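Local coordinates for putative hemin ABC transport system, membrane protein (Burkholderia cenocepacia J2315, PDB 5B57), which probably serves as the membrane-spanning subunit of an ABC importer that carries heme across the cell membrane, at residues 279-283 against 284-288; 351-355 against 356-360. All blocks are in the same frame, centred on the assembly; numbering follows the deposited sequence.

Contact 1. Residues 279-283 against 284-288; sequences LGVPV and QRLKR
V281 and L286 meet across the start of helix 283-305, with V281 CG1 3.8 Å from L286 CD2. With L286 chi2 near 59°, CD2 is the branch that comes back to V281 CG1. This is the packed side of the contact. A265 of helix 263-269 touches both side chains, and an aromatic side chain of another protein in the assembly packs on V281. P282 holds the N-cap position and is also the centre of an inverse gamma turn. Its O accepts a hydrogen bond from L286 N at 2.9 Å. V283 O accepts the next one, from K287 N, at 3.0 Å. The aliphatic part of K287 lies along the same carbonyl, and its extended chain carries NZ to a salt bridge with E273. Q284 OE1 takes a hydrogen bond from L194 N. The solvent side is looser. There P282 CB and R285 CB are 4.2 Å apart, and the R285 chain bends away. The chemistry is thus split: backbone bonds start the helix, aliphatic groups pack on one side, and the polar ends of Q284 and K287 tie the helix start to neighbouring parts of the chain.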
loop_
_atom_site.group_PDB
_atom_site.type_symbol
_atom_site.label_atom_id
_atom_site.label_comp_id
_atom_site.label_asym_id
_atom_site.label_seq_id
_atom_site.Cartn_x
_atom_site.Cartn_y
_atom_site.Cartn_z
ATOM N N LEU A 279 16.770 -1.023 18.254
ATOM C CA LEU A 279 18.086 -1.641 18.126
ATOM C C LEU A 279 19.226 -0.624 18.060
ATOM O O LEU A 279 20.394 -1.034 17.999
ATOM C CB LEU A 279 18.122 -2.539 16.880
ATOM C CG LEU A 279 17.390 -3.879 17.009
ATOM C CD1 LEU A 279 17.211 -4.582 15.667
ATOM C CD2 LEU A 279 18.085 -4.807 18.022
ATOM N N GLY A 280 18.930 0.690 18.072
ATOM C CA GLY A 280 19.944 1.735 18.023
ATOM C C GLY A 280 20.239 2.337 16.647
ATOM O O GLY A 280 21.069 3.260 16.558
ATOM N N VAL A 281 19.608 1.839 15.585
ATOM C CA VAL A 281 19.775 2.358 14.232
ATOM C C VAL A 281 19.216 3.772 14.214
ATOM O O VAL A 281 18.055 3.969 14.598
ATOM C CB VAL A 281 19.057 1.477 13.194
ATOM C CG1 VAL A 281 19.138 2.084 11.797
ATOM C CG2 VAL A 281 19.631 0.086 13.177
ATOM N N PRO A 282 19.966 4.742 13.820
ATOM C CA PRO A 282 19.450 6.128 13.709
ATOM C C PRO A 282 18.652 6.342 12.432
ATOM O O PRO A 282 19.087 7.012 11.507
ATOM C CB PRO A 282 20.730 6.960 13.708
ATOM C CG PRO A 282 21.718 6.060 13.072
ATOM C CD PRO A 282 21.411 4.681 13.575
ATOM N N VAL A 283 17.441 5.771 12.399
ATOM C CA VAL A 283 16.728 5.588 11.130
ATOM C C VAL A 283 16.505 6.898 10.369
ATOM O O VAL A 283 16.375 6.870 9.139
ATOM C CB VAL A 283 15.413 4.819 11.359
ATOM C CG1 VAL A 283 15.337 4.314 12.778
ATOM C CG2 VAL A 283 14.197 5.656 11.000
ATOM N N GLN A 284 16.505 8.050 11.049
ATOM C CA GLN A 284 16.387 9.297 10.303
ATOM C C GLN A 284 17.687 9.633 9.572
ATOM O O GLN A 284 17.665 9.967 8.382
ATOM C CB GLN A 284 15.945 10.418 11.236
ATOM C CG GLN A 284 14.563 10.148 11.795
ATOM C CD GLN A 284 13.551 10.017 10.671
ATOM O OE1 GLN A 284 13.644 10.731 9.668
ATOM N NE2 GLN A 284 12.610 9.080 10.805
ATOM N N ARG A 285 18.834 9.530 10.254
ATOM C CA ARG A 285 20.103 9.691 9.554
ATOM C C ARG A 285 20.263 8.636 8.479
ATOM O O ARG A 285 20.883 8.896 7.441
ATOM C CB ARG A 285 21.293 9.608 10.517
ATOM C CG ARG A 285 21.301 10.604 11.671
ATOM C CD ARG A 285 21.816 11.962 11.241
ATOM N NE ARG A 285 23.214 11.927 10.798
ATOM C CZ ARG A 285 23.789 12.882 10.068
ATOM N NH1 ARG A 285 23.090 13.947 9.687
ATOM N NH2 ARG A 285 25.060 12.768 9.712
ATOM N N LEU A 286 19.718 7.435 8.704
ATOM C CA LEU A 286 19.857 6.366 7.713
ATOM C C LEU A 286 19.095 6.701 6.438
ATOM O O LEU A 286 19.618 6.523 5.331
ATOM C CB LEU A 286 19.381 5.038 8.288
ATOM C CG LEU A 286 19.231 3.868 7.316
ATOM C CD1 LEU A 286 20.560 3.591 6.662
ATOM C CD2 LEU A 286 18.708 2.600 8.021
ATOM N N LYS A 287 17.854 7.186 6.574
ATOM C CA LYS A 287 17.098 7.578 5.392
ATOM C C LYS A 287 17.866 8.616 4.573
ATOM O O LYS A 287 17.997 8.476 3.356
ATOM C CB LYS A 287 15.716 8.082 5.805
ATOM C CG LYS A 287 14.865 6.996 6.458
ATOM C CD LYS A 287 13.414 7.430 6.783
ATOM C CE LYS A 287 12.518 6.201 7.097
ATOM N NZ LYS A 287 11.032 6.430 7.264
ATOM N N ARG A 288 18.437 9.628 5.221
ATOM C CA ARG A 288 19.084 10.683 4.450
ATOM C C ARG A 288 20.377 10.203 3.808
ATOM O O ARG A 288 20.706 10.635 2.709
ATOM C CB ARG A 288 19.319 11.915 5.335
ATOM C CG ARG A 288 20.235 12.981 4.739
ATOM C CD ARG A 288 20.386 14.234 5.645
ATOM N NE ARG A 288 20.638 15.441 4.838
ATOM C CZ ARG A 288 20.715 16.691 5.310
ATOM N NH1 ARG A 288 20.935 17.703 4.473
ATOM N NH2 ARG A 288 20.578 16.940 6.613
#

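Contact 2. Residues 351-355 against 356-360; sequences TVAAP and ADIPL
I358 CG1 lies anti to its own carbonyl carbon (chi1 -61°) and the chain is extended beyond it (chi2 176°), which carries CD1 to V352 and A353. V352 places CG1 between its backbone N and carbonyl carbon (chi1 74°), on the side that meets I358. The setting is a type VIa beta turn, A353-A356, with a cis peptide bond before P355, in the connection from helix 327-352 to helix 360-378. A356 N donates a hydrogen bond to A353 O at 2.8 Å. This bond closes the four-residue turn, with A354 and P355 at its corners. A354 N likewise bonds back to T351 O. A few apolar groups meet beside the turn. A353 CB and A356 CB are 4.4 Å apart, a loose approach, and the A356 methyl also lies 3.4 Å from A353 O. D357 OD2 forms a salt bridge with R107. Further on, P359 is the N-cap of helix 360-378 and packs on F219 of the second subunit. I358 CD1 sits 3.6 Å from A353 CB and 3.8 Å from V352 CG1, where the valine and isoleucine side chains cross at about a right angle.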
loop_
_atom_site.group_PDB
_atom_site.type_symbol
_atom_site.label_atom_id
_atom_site.label_comp_id
_atom_site.label_asym_id
_atom_site.label_seq_id
_atom_site.Cartn_x
_atom_site.Cartn_y
_atom_site.Cartn_z
ATOM N N THR A 351 23.475 -5.681 -31.713
ATOM C CA THR A 351 23.583 -6.971 -32.393
ATOM C C THR A 351 22.319 -7.430 -33.128
ATOM O O THR A 351 22.356 -7.629 -34.346
ATOM C CB THR A 351 24.018 -8.046 -31.378
ATOM O OG1 THR A 351 25.419 -7.891 -31.092
ATOM C CG2 THR A 351 23.743 -9.448 -31.902
ATOM N N VAL A 352 21.194 -7.575 -32.409
ATOM C CA VAL A 352 19.968 -8.219 -32.896
ATOM C C VAL A 352 19.448 -7.554 -34.166
ATOM O O VAL A 352 18.723 -8.174 -34.950
ATOM C CB VAL A 352 18.863 -8.235 -31.811
ATOM C CG1 VAL A 352 18.251 -6.856 -31.613
ATOM C CG2 VAL A 352 17.763 -9.220 -32.158
ATOM N N ALA A 353 19.810 -6.289 -34.392
ATOM C CA ALA A 353 19.317 -5.555 -35.556
ATOM C C ALA A 353 20.455 -4.852 -36.268
ATOM O O ALA A 353 20.313 -3.722 -36.748
ATOM C CB ALA A 353 18.233 -4.551 -35.160
ATOM N N ALA A 354 21.604 -5.517 -36.361
ATOM C CA ALA A 354 22.795 -4.903 -36.923
ATOM C C ALA A 354 22.527 -4.512 -38.372
ATOM O O ALA A 354 21.894 -5.286 -39.100
ATOM C CB ALA A 354 23.957 -5.840 -36.822
ATOM N N PRO A 355 22.993 -3.306 -38.789
ATOM C CA PRO A 355 23.800 -2.353 -38.007
ATOM C C PRO A 355 23.060 -1.259 -37.221
ATOM O O PRO A 355 23.718 -0.272 -36.850
ATOM C CB PRO A 355 24.635 -1.680 -39.082
ATOM C CG PRO A 355 23.649 -1.545 -40.197
ATOM C CD PRO A 355 22.892 -2.867 -40.196
ATOM N N ALA A 356 21.756 -1.381 -36.984
ATOM C CA ALA A 356 21.102 -0.367 -36.167
ATOM C C ALA A 356 21.561 -0.484 -34.724
ATOM O O ALA A 356 21.947 -1.557 -34.247
ATOM C CB ALA A 356 19.580 -0.481 -36.245
ATOM N N ASP A 357 21.544 0.641 -34.031
ATOM C CA ASP A 357 21.959 0.701 -32.632
ATOM C C ASP A 357 20.719 1.111 -31.863
ATOM O O ASP A 357 20.368 2.285 -31.725
ATOM C CB ASP A 357 23.148 1.662 -32.469
ATOM C CG ASP A 357 23.842 1.510 -31.123
ATOM O OD1 ASP A 357 23.556 0.533 -30.389
ATOM O OD2 ASP A 357 24.685 2.378 -30.797
ATOM N N ILE A 358 20.012 0.090 -31.357
ATOM C CA ILE A 358 18.671 0.199 -30.761
ATOM C C ILE A 358 18.778 0.869 -29.399
ATOM O O ILE A 358 19.694 0.531 -28.626
ATOM C CB ILE A 358 18.034 -1.172 -30.672
ATOM C CG1 ILE A 358 17.875 -1.788 -32.062
ATOM C CG2 ILE A 358 16.719 -1.109 -29.922
ATOM C CD1 ILE A 358 17.343 -3.172 -31.987
ATOM N N PRO A 359 17.885 1.782 -29.054
ATOM C CA PRO A 359 17.950 2.393 -27.736
ATOM C C PRO A 359 17.978 1.346 -26.637
ATOM O O PRO A 359 17.272 0.339 -26.681
ATOM C CB PRO A 359 16.671 3.236 -27.684
ATOM C CG PRO A 359 16.487 3.657 -29.134
ATOM C CD PRO A 359 16.907 2.454 -29.936
ATOM N N LEU A 360 18.830 1.584 -25.637
ATOM C CA LEU A 360 18.973 0.622 -24.554
ATOM C C LEU A 360 17.701 0.528 -23.715
ATOM O O LEU A 360 17.321 -0.567 -23.271
ATOM C CB LEU A 360 20.155 1.013 -23.672
ATOM C CG LEU A 360 20.566 -0.062 -22.671
ATOM C CD1 LEU A 360 20.850 -1.387 -23.379
ATOM C CD2 LEU A 360 21.752 0.442 -21.890
#

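In the fold
Contact 1 and contact 2 lie on opposite sides of the chain's centre, with their own centres about 45 Å apart and no touch. Both span a connection between two helices and part of a helix end, with a proline at an N-cap. They share no helix: 279-288 leads from helix 273-278 into helix 283-305, while 351-360 links helix 327-352 to helix 360-378. Contact 1 is partly buried and contact 2 is a surface contact. Contact 1 combines bonds of the first helical turn with aliphatic packing against helix 263-269 and a lysine-glutamate pair; contact 2 has a cis-proline turn, methyl contacts and an aspartate-arginine pair. Contact 1 also meets a different protein, contact 2 the second subunit.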